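Local coordinates for protein 2-dehydro-3-deoxy-d-gluconate/2-dehydro-3-deoxy-phosphogluconate aldolase (Picrophilus torridus, PDB 4UXD) that is a TIM-barrel aldolase of the dihydrodipicolinate synthetase family, assembled from four chains, at residues A[268-273]-A[284-289]; A[32-37]-A[80-85]; A[208-213]-A[258-263]; A[61-66]-A[180-185]. All blocks are in the same frame, centred on the assembly; numbering follows the deposited sequence.

Interaction 1: A[268-273]-A[284-289]; sequences FPNAYY and GGYRPP
The CD2-CE2 edge of the Y286 ring meets N270 and Y273 of 268-273. The backbone oxygen of N270 lies at the ring's edge, in its plane, 3.9 Å from Y286 CE2. That same CE2 is met by Y273 CB at 3.9 Å, which approaches obliquely. Further along the ring, N270 OD1 comes to 4.0 Å from Y286 CD2, the amide being turned 63° from the ring plane. With CG beside its backbone N (chi1 -63°), the asparagine sends ND2 to a water at 2.9 Å; the water in turn donates to P289 O at 2.8 Å. OD1 also takes a weak hydrogen bond from the backbone N of Y291. Beyond CB the Y273 side chain turns away from Y286, and its hydroxyl bonds to T34 N and T68 O. No direct hydrogen bond crosses between 268-273 and 284-289: the direct contact is one of van der Waals packing, and the bridging water supplies the polar link.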
loop_
_atom_site.group_PDB
_atom_site.type_symbol
_atom_site.label_atom_id
_atom_site.label_comp_id
_atom_site.label_asym_id
_atom_site.label_seq_id
_atom_site.Cartn_x
_atom_site.Cartn_y
_atom_site.Cartn_z
ATOM N N PHE A 268 -4.656 0.055 -18.504
ATOM C CA PHE A 268 -6.009 0.585 -18.667
ATOM C C PHE A 268 -6.001 1.984 -19.327
ATOM O O PHE A 268 -5.127 2.799 -19.042
ATOM C CB PHE A 268 -6.708 0.634 -17.301
ATOM C CG PHE A 268 -8.146 1.095 -17.362
ATOM C CD1 PHE A 268 -8.463 2.452 -17.267
ATOM C CD2 PHE A 268 -9.179 0.172 -17.529
ATOM C CE1 PHE A 268 -9.786 2.883 -17.323
ATOM C CE2 PHE A 268 -10.501 0.585 -17.587
ATOM C CZ PHE A 268 -10.812 1.948 -17.483
ATOM N N PRO A 269 -6.963 2.269 -20.226
ATOM C CA PRO A 269 -8.036 1.475 -20.824
ATOM C C PRO A 269 -7.731 1.143 -22.277
ATOM O O PRO A 269 -8.637 0.904 -23.076
ATOM C CB PRO A 269 -9.224 2.417 -20.747
ATOM C CG PRO A 269 -8.589 3.772 -21.044
ATOM C CD PRO A 269 -7.134 3.691 -20.574
ATOM N N ASN A 270 -6.452 1.156 -22.620
ATOM C CA ASN A 270 -6.045 1.138 -24.013
ATOM C C ASN A 270 -6.625 -0.041 -24.801
ATOM O O ASN A 270 -7.084 0.140 -25.928
ATOM C CB ASN A 270 -4.529 1.154 -24.074
ATOM C CG ASN A 270 -3.952 2.434 -23.487
ATOM O OD1 ASN A 270 -4.373 3.530 -23.860
ATOM N ND2 ASN A 270 -3.011 2.302 -22.542
ATOM N N ALA A 271 -6.653 -1.223 -24.186
ATOM C CA ALA A 271 -7.179 -2.423 -24.829
ATOM C C ALA A 271 -8.636 -2.258 -25.269
ATOM O O ALA A 271 -9.042 -2.836 -26.278
ATOM C CB ALA A 271 -7.054 -3.617 -23.902
ATOM N N TYR A 272 -9.408 -1.478 -24.514
ATOM C CA TYR A 272 -10.811 -1.217 -24.846
ATOM C C TYR A 272 -10.899 -0.483 -26.167
ATOM O O TYR A 272 -11.804 -0.719 -26.971
ATOM C CB TYR A 272 -11.505 -0.391 -23.753
ATOM C CG TYR A 272 -11.768 -1.159 -22.472
ATOM C CD1 TYR A 272 -10.731 -1.480 -21.596
ATOM C CD2 TYR A 272 -13.054 -1.566 -22.136
ATOM C CE1 TYR A 272 -10.974 -2.180 -20.422
ATOM C CE2 TYR A 272 -13.302 -2.274 -20.971
ATOM C CZ TYR A 272 -12.260 -2.572 -20.120
ATOM O OH TYR A 272 -12.508 -3.269 -18.967
ATOM N N TYR A 273 -9.942 0.413 -26.380
ATOM C CA TYR A 273 -9.916 1.218 -27.574
ATOM C C TYR A 273 -9.539 0.343 -28.772
ATOM O O TYR A 273 -10.250 0.337 -29.772
ATOM C CB TYR A 273 -8.967 2.418 -27.384
ATOM C CG TYR A 273 -9.622 3.517 -26.558
ATOM C CD1 TYR A 273 -9.769 3.394 -25.183
ATOM C CD2 TYR A 273 -10.129 4.652 -27.162
ATOM C CE1 TYR A 273 -10.392 4.380 -24.432
ATOM C CE2 TYR A 273 -10.757 5.640 -26.423
ATOM C CZ TYR A 273 -10.887 5.502 -25.060
ATOM O OH TYR A 273 -11.507 6.493 -24.326
ATOM N N GLY A 284 -8.143 3.911 -35.491
ATOM C CA GLY A 284 -8.257 4.801 -34.355
ATOM C C GLY A 284 -6.955 5.014 -33.613
ATOM O O GLY A 284 -6.045 4.194 -33.691
ATOM N N GLY A 285 -6.874 6.117 -32.876
ATOM C CA GLY A 285 -5.634 6.502 -32.237
ATOM C C GLY A 285 -5.682 6.679 -30.732
ATOM O O GLY A 285 -6.655 6.330 -30.065
ATOM N N TYR A 286 -4.593 7.230 -30.209
ATOM C CA TYR A 286 -4.342 7.253 -28.791
ATOM C C TYR A 286 -3.679 8.558 -28.376
ATOM O O TYR A 286 -2.534 8.805 -28.740
ATOM C CB TYR A 286 -3.446 6.073 -28.407
ATOM C CG TYR A 286 -4.008 4.731 -28.791
ATOM C CD1 TYR A 286 -3.908 4.265 -30.094
ATOM C CD2 TYR A 286 -4.631 3.922 -27.852
ATOM C CE1 TYR A 286 -4.421 3.049 -30.458
ATOM C CE2 TYR A 286 -5.153 2.699 -28.208
ATOM C CZ TYR A 286 -5.039 2.264 -29.515
ATOM O OH TYR A 286 -5.535 1.043 -29.895
ATOM N N ARG A 287 -4.393 9.384 -27.616
ATOM C CA ARG A 287 -3.795 10.571 -27.019
ATOM C C ARG A 287 -2.891 10.145 -25.865
ATOM O O ARG A 287 -3.370 9.540 -24.897
ATOM C CB ARG A 287 -4.867 11.545 -26.515
ATOM C CG ARG A 287 -4.298 12.839 -25.902
ATOM C CD ARG A 287 -5.383 13.871 -25.542
ATOM N NE ARG A 287 -6.119 14.344 -26.717
ATOM C CZ ARG A 287 -6.943 15.390 -26.721
ATOM N NH1 ARG A 287 -7.143 16.097 -25.619
ATOM N NH2 ARG A 287 -7.564 15.734 -27.837
ATOM N N PRO A 288 -1.581 10.428 -25.970
ATOM C CA PRO A 288 -0.715 10.201 -24.811
ATOM C C PRO A 288 -1.346 10.759 -23.537
ATOM O O PRO A 288 -1.945 11.836 -23.604
ATOM C CB PRO A 288 0.559 10.954 -25.174
ATOM C CG PRO A 288 0.596 10.942 -26.672
ATOM C CD PRO A 288 -0.831 10.925 -27.140
ATOM N N PRO A 289 -1.230 10.042 -22.399
ATOM C CA PRO A 289 -0.424 8.836 -22.133
ATOM C C PRO A 289 -0.994 7.504 -22.649
ATOM O O PRO A 289 -0.359 6.480 -22.448
ATOM C CB PRO A 289 -0.353 8.807 -20.603
ATOM C CG PRO A 289 -1.662 9.399 -20.166
ATOM C CD PRO A 289 -2.045 10.419 -21.230
HETATM O O HOH W 1 -1.888 4.560 -21.056
#

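Interaction 2: A[32-37]-A[80-85]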
loop_
_atom_site.group_PDB
_atom_site.type_symbol
_atom_site.label_atom_id
_atom_site.label_comp_id
_atom_site.label_asym_id
_atom_site.label_seq_id
_atom_site.Cartn_x
_atom_site.Cartn_y
_atom_site.Cartn_z
ATOM N N MET A 32 -18.747 4.996 -21.835
ATOM C CA MET A 32 -18.295 5.117 -23.218
ATOM C C MET A 32 -16.812 5.425 -23.332
ATOM O O MET A 32 -16.292 6.286 -22.618
ATOM C CB MET A 32 -19.069 6.218 -23.941
ATOM C CG MET A 32 -20.570 6.019 -23.992
ATOM S SD MET A 32 -21.412 7.400 -24.796
ATOM C CE MET A 32 -20.720 7.277 -26.447
ATOM N N ILE A 33 -16.131 4.736 -24.245
ATOM C CA ILE A 33 -14.838 5.230 -24.690
ATOM C C ILE A 33 -15.077 6.501 -25.488
ATOM O O ILE A 33 -16.165 6.725 -26.019
ATOM C CB ILE A 33 -14.070 4.216 -25.558
ATOM C CG1 ILE A 33 -14.903 3.818 -26.781
ATOM C CG2 ILE A 33 -13.688 2.993 -24.733
ATOM C CD1 ILE A 33 -14.123 3.068 -27.827
ATOM N N THR A 34 -14.053 7.329 -25.574
ATOM C CA THR A 34 -14.064 8.472 -26.475
ATOM C C THR A 34 -13.240 8.149 -27.734
ATOM O O THR A 34 -12.016 8.303 -27.711
ATOM C CB THR A 34 -13.489 9.698 -25.770
ATOM O OG1 THR A 34 -14.094 9.819 -24.482
ATOM C CG2 THR A 34 -13.724 10.960 -26.576
ATOM N N PRO A 35 -13.895 7.695 -28.827
ATOM C CA PRO A 35 -13.124 7.267 -30.005
ATOM C C PRO A 35 -12.201 8.361 -30.547
ATOM O O PRO A 35 -12.596 9.530 -30.557
ATOM C CB PRO A 35 -14.209 6.908 -31.025
ATOM C CG PRO A 35 -15.401 6.575 -30.215
ATOM C CD PRO A 35 -15.341 7.525 -29.043
ATOM N N LEU A 36 -10.991 7.977 -30.956
ATOM C CA LEU A 36 -9.985 8.923 -31.437
ATOM C C LEU A 36 -9.453 8.577 -32.836
ATOM O O LEU A 36 -9.294 7.403 -33.204
ATOM C CB LEU A 36 -8.799 8.994 -30.466
ATOM C CG LEU A 36 -9.046 9.283 -28.981
ATOM C CD1 LEU A 36 -7.729 9.119 -28.204
ATOM C CD2 LEU A 36 -9.641 10.681 -28.763
ATOM N N ASP A 37 -9.158 9.622 -33.602
ATOM C CA ASP A 37 -8.560 9.461 -34.914
ATOM C C ASP A 37 -7.073 9.132 -34.780
ATOM O O ASP A 37 -6.553 9.041 -33.678
ATOM C CB ASP A 37 -8.769 10.727 -35.759
ATOM C CG ASP A 37 -8.108 11.973 -35.159
ATOM O OD1 ASP A 37 -7.022 11.883 -34.551
ATOM O OD2 ASP A 37 -8.677 13.071 -35.323
ATOM N N LYS A 80 -17.204 19.504 -23.229
ATOM C CA LYS A 80 -18.504 20.101 -23.501
ATOM C C LYS A 80 -18.975 19.661 -24.876
ATOM O O LYS A 80 -20.127 19.262 -25.058
ATOM C CB LYS A 80 -18.443 21.612 -23.437
ATOM C CG LYS A 80 -18.364 22.205 -22.057
ATOM C CD LYS A 80 -18.400 23.722 -22.170
ATOM C CE LYS A 80 -17.793 24.404 -20.967
ATOM N NZ LYS A 80 -17.565 25.849 -21.236
ATOM N N ASP A 81 -18.064 19.715 -25.842
ATOM C CA ASP A 81 -18.417 19.401 -27.218
ATOM C C ASP A 81 -18.871 17.949 -27.331
ATOM O O ASP A 81 -19.874 17.666 -27.982
ATOM C CB ASP A 81 -17.244 19.691 -28.160
ATOM C CG ASP A 81 -17.025 21.193 -28.381
ATOM O OD1 ASP A 81 -17.966 21.999 -28.134
ATOM O OD2 ASP A 81 -15.907 21.562 -28.802
ATOM N N PHE A 82 -18.171 17.035 -26.660
ATOM C CA PHE A 82 -18.508 15.607 -26.753
ATOM C C PHE A 82 -19.869 15.283 -26.111
ATOM O O PHE A 82 -20.655 14.512 -26.657
ATOM C CB PHE A 82 -17.407 14.783 -26.110
ATOM C CG PHE A 82 -17.529 13.308 -26.329
ATOM C CD1 PHE A 82 -17.137 12.734 -27.529
ATOM C CD2 PHE A 82 -17.986 12.485 -25.315
ATOM C CE1 PHE A 82 -17.222 11.368 -27.722
ATOM C CE2 PHE A 82 -18.068 11.114 -25.501
ATOM C CZ PHE A 82 -17.685 10.555 -26.705
ATOM N N LEU A 83 -20.147 15.870 -24.953
ATOM C CA LEU A 83 -21.445 15.687 -24.313
ATOM C C LEU A 83 -22.561 16.175 -25.249
ATOM O O LEU A 83 -23.639 15.588 -25.313
ATOM C CB LEU A 83 -21.507 16.432 -22.978
ATOM C CG LEU A 83 -20.514 16.028 -21.886
ATOM C CD1 LEU A 83 -20.841 16.751 -20.589
ATOM C CD2 LEU A 83 -20.491 14.522 -21.656
ATOM N N LYS A 84 -22.294 17.252 -25.983
ATOM C CA LYS A 84 -23.271 17.762 -26.919
ATOM C C LYS A 84 -23.513 16.753 -28.045
ATOM O O LYS A 84 -24.653 16.446 -28.380
ATOM C CB LYS A 84 -22.815 19.106 -27.490
ATOM C CG LYS A 84 -23.957 20.070 -27.796
ATOM C CD LYS A 84 -23.454 21.393 -28.330
ATOM C CE LYS A 84 -22.952 21.253 -29.765
ATOM N NZ LYS A 84 -22.569 22.557 -30.381
ATOM N N PHE A 85 -22.443 16.224 -28.616
ATOM C CA PHE A 85 -22.583 15.310 -29.732
ATOM C C PHE A 85 -23.422 14.126 -29.306
ATOM O O PHE A 85 -24.425 13.799 -29.939
ATOM C CB PHE A 85 -21.221 14.846 -30.242
ATOM C CG PHE A 85 -21.297 13.900 -31.415
ATOM C CD1 PHE A 85 -21.477 14.383 -32.708
ATOM C CD2 PHE A 85 -21.170 12.530 -31.233
ATOM C CE1 PHE A 85 -21.540 13.508 -33.800
ATOM C CE2 PHE A 85 -21.225 11.654 -32.323
ATOM C CZ PHE A 85 -21.419 12.153 -33.603
#
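In this TIM barrel, F82 of helix 76-88 reaches inward to the loop that follows strand 27-31, where it meets T34. T34 CG2 makes a CH-pi contact over one face, 4.0 Å from the centroid of the F82 ring and 22° off the ring normal. The methyl sits toward the rim, so its nearest ring atom is F82 CE1, 3.7 Å from T34 CG2. The threonine methyl points this way because CG2 is anti to the backbone N, while OG1, beside that N, is engaged by G69 O. On the phenylalanine, CG lies anti to the backbone N (chi1 -171°), carrying the ring off the helix toward the loop. M32 CE, P35 CD and I33 O lie farther off, oblique to the ring, I33 O being 4.2 Å from F82 CZ. The loop is itself placed by polar bonds, M32 with F63 through their backbones and I33 N with N229 OD1. Around the contact, T47 of helix 44-56 touches both P35 and F82, P64 and M65 of 61-66 also pack on F82, and I33 turns away to helix 270-279, meeting Y272, Y273 and F276.

Interaction 3: A[208-213]-A[258-263]. With IPA (isopropyl alcohol), chain G.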
loop_
_atom_site.group_PDB
_atom_site.type_symbol
_atom_site.label_atom_id
_atom_site.label_comp_id
_atom_site.label_asym_id
_atom_site.label_seq_id
_atom_site.Cartn_x
_atom_site.Cartn_y
_atom_site.Cartn_z
ATOM N N GLN A 208 -17.672 -3.095 -12.022
ATOM C CA GLN A 208 -16.779 -4.116 -12.571
ATOM C C GLN A 208 -17.593 -5.239 -13.182
ATOM O O GLN A 208 -18.366 -5.898 -12.493
ATOM C CB GLN A 208 -15.836 -4.672 -11.501
ATOM C CG GLN A 208 -14.883 -3.654 -10.895
ATOM C CD GLN A 208 -13.897 -3.065 -11.894
ATOM O OE1 GLN A 208 -13.841 -3.468 -13.056
ATOM N NE2 GLN A 208 -13.115 -2.092 -11.438
ATOM N N ASP A 209 -17.397 -5.442 -14.483
ATOM C CA ASP A 209 -18.206 -6.352 -15.285
ATOM C C ASP A 209 -18.221 -7.786 -14.758
ATOM O O ASP A 209 -19.246 -8.466 -14.813
ATOM C CB ASP A 209 -17.697 -6.357 -16.728
ATOM C CG ASP A 209 -17.543 -4.957 -17.306
ATOM O OD1 ASP A 209 -17.250 -4.004 -16.548
ATOM O OD2 ASP A 209 -17.715 -4.816 -18.532
ATOM N N ASP A 210 -17.092 -8.262 -14.255
ATOM C CA ASP A 210 -17.055 -9.647 -13.794
ATOM C C ASP A 210 -17.808 -9.842 -12.475
ATOM O O ASP A 210 -18.127 -10.969 -12.101
ATOM C CB ASP A 210 -15.610 -10.142 -13.672
ATOM C CG ASP A 210 -14.697 -9.158 -12.991
ATOM O OD1 ASP A 210 -14.990 -7.939 -12.992
ATOM O OD2 ASP A 210 -13.660 -9.626 -12.467
ATOM N N LEU A 211 -18.129 -8.745 -11.797
ATOM C CA LEU A 211 -18.777 -8.806 -10.502
ATOM C C LEU A 211 -20.292 -8.574 -10.573
ATOM O O LEU A 211 -20.994 -8.631 -9.544
ATOM C CB LEU A 211 -18.151 -7.785 -9.558
ATOM C CG LEU A 211 -16.653 -7.882 -9.274
ATOM C CD1 LEU A 211 -16.349 -7.029 -8.051
ATOM C CD2 LEU A 211 -16.168 -9.297 -9.057
ATOM N N LEU A 212 -20.797 -8.339 -11.777
ATOM C CA LEU A 212 -22.207 -8.006 -11.970
ATOM C C LEU A 212 -23.150 -9.064 -11.396
ATOM O O LEU A 212 -24.127 -8.733 -10.726
ATOM C CB LEU A 212 -22.506 -7.809 -13.462
ATOM C CG LEU A 212 -23.935 -7.378 -13.808
ATOM C CD1 LEU A 212 -24.364 -6.116 -13.029
ATOM C CD2 LEU A 212 -24.058 -7.133 -15.306
ATOM N N PHE A 213 -22.861 -10.337 -11.646
ATOM C CA PHE A 213 -23.771 -11.382 -11.194
ATOM C C PHE A 213 -23.847 -11.418 -9.664
ATOM O O PHE A 213 -24.936 -11.390 -9.096
ATOM C CB PHE A 213 -23.359 -12.745 -11.742
ATOM C CG PHE A 213 -24.307 -13.842 -11.371
ATOM C CD1 PHE A 213 -25.505 -13.999 -12.051
ATOM C CD2 PHE A 213 -24.010 -14.709 -10.334
ATOM C CE1 PHE A 213 -26.389 -15.010 -11.704
ATOM C CE2 PHE A 213 -24.885 -15.716 -9.989
ATOM C CZ PHE A 213 -26.079 -15.866 -10.671
ATOM N N PRO A 258 -13.861 -14.039 -18.885
ATOM C CA PRO A 258 -12.673 -14.319 -19.695
ATOM C C PRO A 258 -12.279 -13.130 -20.553
ATOM O O PRO A 258 -11.087 -12.913 -20.779
ATOM C CB PRO A 258 -13.105 -15.518 -20.541
ATOM C CG PRO A 258 -14.161 -16.161 -19.724
ATOM C CD PRO A 258 -14.925 -15.016 -19.152
ATOM N N LEU A 259 -13.269 -12.359 -20.995
ATOM C CA LEU A 259 -12.996 -11.105 -21.708
ATOM C C LEU A 259 -12.336 -10.058 -20.810
ATOM O O LEU A 259 -11.393 -9.369 -21.233
ATOM C CB LEU A 259 -14.280 -10.519 -22.290
ATOM C CG LEU A 259 -14.043 -9.209 -23.039
ATOM C CD1 LEU A 259 -13.188 -9.450 -24.280
ATOM C CD2 LEU A 259 -15.354 -8.549 -23.381
ATOM N N MET A 260 -12.856 -9.929 -19.586
ATOM C CA MET A 260 -12.288 -9.021 -18.591
ATOM C C MET A 260 -10.833 -9.370 -18.261
ATOM O O MET A 260 -10.050 -8.491 -17.905
ATOM C CB MET A 260 -13.120 -9.031 -17.303
ATOM C CG MET A 260 -14.372 -8.139 -17.321
ATOM S SD MET A 260 -13.998 -6.411 -17.726
ATOM C CE MET A 260 -13.178 -5.802 -16.262
ATOM N N LYS A 261 -10.473 -10.645 -18.379
ATOM C CA LYS A 261 -9.109 -11.069 -18.098
ATOM C C LYS A 261 -8.188 -10.645 -19.226
ATOM O O LYS A 261 -7.091 -10.139 -18.977
ATOM C CB LYS A 261 -9.021 -12.577 -17.913
ATOM C CG LYS A 261 -7.608 -13.064 -17.568
ATOM C CD LYS A 261 -7.555 -14.586 -17.451
ATOM C CE LYS A 261 -6.136 -15.089 -17.234
ATOM N NZ LYS A 261 -5.994 -16.535 -17.565
ATOM N N LYS A 262 -8.634 -10.886 -20.461
ATOM C CA LYS A 262 -7.916 -10.437 -21.650
ATOM C C LYS A 262 -7.643 -8.937 -21.544
ATOM O O LYS A 262 -6.498 -8.509 -21.634
ATOM C CB LYS A 262 -8.714 -10.742 -22.926
ATOM C CG LYS A 262 -8.747 -12.201 -23.345
ATOM C CD LYS A 262 -7.505 -12.590 -24.154
ATOM C CE LYS A 262 -7.585 -14.018 -24.694
ATOM N NZ LYS A 262 -6.419 -14.367 -25.562
ATOM N N LEU A 263 -8.698 -8.148 -21.328
ATOM C CA LEU A 263 -8.582 -6.682 -21.267
ATOM C C LEU A 263 -7.664 -6.165 -20.141
ATOM O O LEU A 263 -7.091 -5.072 -20.246
ATOM C CB LEU A 263 -9.977 -6.061 -21.112
ATOM C CG LEU A 263 -10.905 -6.227 -22.326
ATOM C CD1 LEU A 263 -12.322 -5.815 -21.990
ATOM C CD2 LEU A 263 -10.392 -5.435 -23.542
HETATM C C1 IPA G . -9.671 0.522 -14.264
HETATM C C2 IPA G . -10.830 0.159 -13.352
HETATM C C3 IPA G . -10.347 -0.140 -11.933
HETATM O O2 IPA G . -11.430 -0.984 -13.906
#
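The amide nitrogen NE2 of Q208, whose OE1 meets M260 across the contact, is gripped by two acceptors: S184 O and the hydroxyl of a bound isopropyl alcohol. NE2 donates to IPA O2 at 3.2 Å with an N-H...O angle of 161°. The chain of Q208, bent at chi2 (-64°), also sets OE1 4.0 Å from M260 CE. M260, on helix 245-264, is the centre of the contact between the two segments and buries the largest area here. Bent at both chi2 and chi3, it curls past D209 and crosses it at about a right angle, so that M260 CG and SD each lie 3.8 Å from D209 CB. M260 CG also comes within 4.1 Å of D210 N, and M260 CE within 4.3 Å of D210 OD1. The carboxylates find stronger partners away from the methionine. D209 OD2 bonds to T227 OG1 and its OD1 to a glycerol, while D210 OD1 forms a salt bridge with R189 of a neighbouring subunit. Thus 208-213, which runs from the loop after strand 203-206 into helix 212-217, faces the methionine with aliphatic carbon, backbone and the oxygens OE1 of Q208 and OD1 of D210. With no hydrogen bond between the two segments, the join is one of van der Waals contact; the nearby polar groups bond to other partners, among them two alcohols probably from the crystallisation liquor.

Interaction 4: A[61-66]-A[180-185]; sequences YLFPMG and GVKDSS
A cation-pi contact spans the inside of the barrel, from K182 on strand 178-183 to F63 of strand 61-63. These two strands stand four places apart in the sheet order, and their side chains come from opposite directions and meet near the centre of the chain. K182 NZ hangs 4.0 Å from the centroid of the F63 ring, 24° off the ring normal and over one face. It is displaced toward the rim, and its nearest ring atom is F63 CD2, 3.7 Å from NZ. The lysine is fully extended beyond CG, which is what lets it reach so far. V29 of the intervening strand 27-31 touches both residues, and Y154 touches K182. Next along, S185 OG donates to D183 OD1 at 2.8 Å, on the syn lone pair of OD1. Across the segments the amine meets an aromatic face rather than a hydrogen-bond acceptor, a contact in which the lysine end is placed over the electron-rich side of the ring.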
loop_
_atom_site.group_PDB
_atom_site.type_symbol
_atom_site.label_atom_id
_atom_site.label_comp_id
_atom_site.label_asym_id
_atom_site.label_seq_id
_atom_site.Cartn_x
_atom_site.Cartn_y
_atom_site.Cartn_z
ATOM N N TYR A 61 -28.292 3.179 -20.464
ATOM C CA TYR A 61 -27.720 4.502 -20.270
ATOM C C TYR A 61 -26.392 4.638 -20.994
ATOM O O TYR A 61 -25.608 3.689 -21.073
ATOM C CB TYR A 61 -27.521 4.806 -18.787
ATOM C CG TYR A 61 -28.779 4.715 -17.975
ATOM C CD1 TYR A 61 -29.178 3.511 -17.420
ATOM C CD2 TYR A 61 -29.565 5.829 -17.745
ATOM C CE1 TYR A 61 -30.328 3.423 -16.668
ATOM C CE2 TYR A 61 -30.718 5.748 -16.989
ATOM C CZ TYR A 61 -31.094 4.541 -16.459
ATOM O OH TYR A 61 -32.245 4.438 -15.712
ATOM N N LEU A 62 -26.182 5.832 -21.544
ATOM C CA LEU A 62 -24.897 6.237 -22.063
ATOM C C LEU A 62 -24.240 7.100 -21.010
ATOM O O LEU A 62 -24.860 8.043 -20.474
ATOM C CB LEU A 62 -25.023 7.021 -23.370
ATOM C CG LEU A 62 -25.900 6.440 -24.473
ATOM C CD1 LEU A 62 -25.626 7.184 -25.782
ATOM C CD2 LEU A 62 -25.691 4.944 -24.615
ATOM N N PHE A 63 -22.985 6.759 -20.733
ATOM C CA PHE A 63 -22.163 7.449 -19.761
ATOM C C PHE A 63 -20.907 7.956 -20.464
ATOM O O PHE A 63 -19.855 7.331 -20.395
ATOM C CB PHE A 63 -21.814 6.511 -18.597
ATOM C CG PHE A 63 -20.835 7.084 -17.607
ATOM C CD1 PHE A 63 -20.600 8.454 -17.530
ATOM C CD2 PHE A 63 -20.141 6.240 -16.749
ATOM C CE1 PHE A 63 -19.711 8.965 -16.620
ATOM C CE2 PHE A 63 -19.248 6.750 -15.841
ATOM C CZ PHE A 63 -19.037 8.114 -15.769
ATOM N N PRO A 64 -21.011 9.103 -21.134
ATOM C CA PRO A 64 -19.818 9.685 -21.749
ATOM C C PRO A 64 -18.890 10.336 -20.728
ATOM O O PRO A 64 -19.368 10.896 -19.736
ATOM C CB PRO A 64 -20.400 10.733 -22.705
ATOM C CG PRO A 64 -21.691 11.140 -22.055
ATOM C CD PRO A 64 -22.221 9.907 -21.393
ATOM N N MET A 65 -17.588 10.256 -20.991
ATOM C CA MET A 65 -16.548 10.911 -20.197
ATOM C C MET A 65 -16.483 10.376 -18.762
ATOM O O MET A 65 -16.347 11.132 -17.799
ATOM C CB MET A 65 -16.751 12.434 -20.204
ATOM C CG MET A 65 -16.431 13.099 -21.552
ATOM S SD MET A 65 -14.678 12.991 -22.004
ATOM C CE MET A 65 -14.731 13.606 -23.689
ATOM N N GLY A 66 -16.599 9.059 -18.634
ATOM C CA GLY A 66 -16.204 8.381 -17.416
ATOM C C GLY A 66 -14.718 8.079 -17.486
ATOM O O GLY A 66 -14.012 8.622 -18.365
ATOM N N GLY A 180 -28.069 8.086 -6.611
ATOM C CA GLY A 180 -27.391 6.802 -6.545
ATOM C C GLY A 180 -25.890 6.879 -6.330
ATOM O O GLY A 180 -25.314 7.953 -6.111
ATOM N N VAL A 181 -25.255 5.713 -6.399
ATOM C CA VAL A 181 -23.812 5.590 -6.218
ATOM C C VAL A 181 -23.275 4.461 -7.096
ATOM O O VAL A 181 -23.929 3.443 -7.275
ATOM C CB VAL A 181 -23.461 5.350 -4.761
ATOM C CG1 VAL A 181 -23.903 3.943 -4.313
ATOM C CG2 VAL A 181 -21.975 5.585 -4.521
ATOM N N LYS A 182 -22.124 4.698 -7.715
ATOM C CA LYS A 182 -21.466 3.717 -8.577
ATOM C C LYS A 182 -20.148 3.382 -7.947
ATOM O O LYS A 182 -19.409 4.296 -7.587
ATOM C CB LYS A 182 -21.210 4.253 -9.988
ATOM C CG LYS A 182 -22.428 4.521 -10.815
ATOM C CD LYS A 182 -22.039 5.295 -12.061
ATOM C CE LYS A 182 -23.205 5.455 -13.012
ATOM N NZ LYS A 182 -22.828 6.302 -14.179
ATOM N N ASP A 183 -19.837 2.093 -7.870
ATOM C CA ASP A 183 -18.619 1.628 -7.219
ATOM C C ASP A 183 -17.784 0.685 -8.088
ATOM O O ASP A 183 -18.236 -0.392 -8.475
ATOM C CB ASP A 183 -18.978 0.930 -5.907
ATOM C CG ASP A 183 -17.761 0.533 -5.108
ATOM O OD1 ASP A 183 -17.181 -0.538 -5.382
ATOM O OD2 ASP A 183 -17.390 1.295 -4.196
ATOM N N SER A 184 -16.548 1.089 -8.355
ATOM C CA SER A 184 -15.601 0.294 -9.152
ATOM C C SER A 184 -14.425 -0.269 -8.323
ATOM O O SER A 184 -13.473 -0.828 -8.877
ATOM C CB SER A 184 -15.049 1.152 -10.293
ATOM O OG SER A 184 -16.088 1.536 -11.171
ATOM N N SER A 185 -14.507 -0.123 -7.004
ATOM C CA SER A 185 -13.454 -0.569 -6.096
ATOM C C SER A 185 -13.129 -2.056 -6.217
ATOM O O SER A 185 -12.002 -2.463 -5.924
ATOM C CB SER A 185 -13.841 -0.272 -4.644
ATOM O OG SER A 185 -14.738 -1.251 -4.193
#

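Interaction 4 lies inside the barrel, interactions 2 and 3 join its loops to helices, and interaction 1 belongs to helix 270-279 and the loop after it. The centre of interaction 4 is about 3 Å from the centre of the chain; those of the other three lie 14 to 16 Å from it, and the contact centres are 14 to 24 Å apart. Interactions 2 and 4 interleave along the chain and touch; both close before interaction 3, which closes before interaction 1. Interaction 1 touches interaction 2 through G285 N and L36 O (2.8 Å), and interaction 3 where Y272 packs on M260. Interactions 3 and 4 touch through Q208. Pairs 1 and 4, and 2 and 3, do not touch.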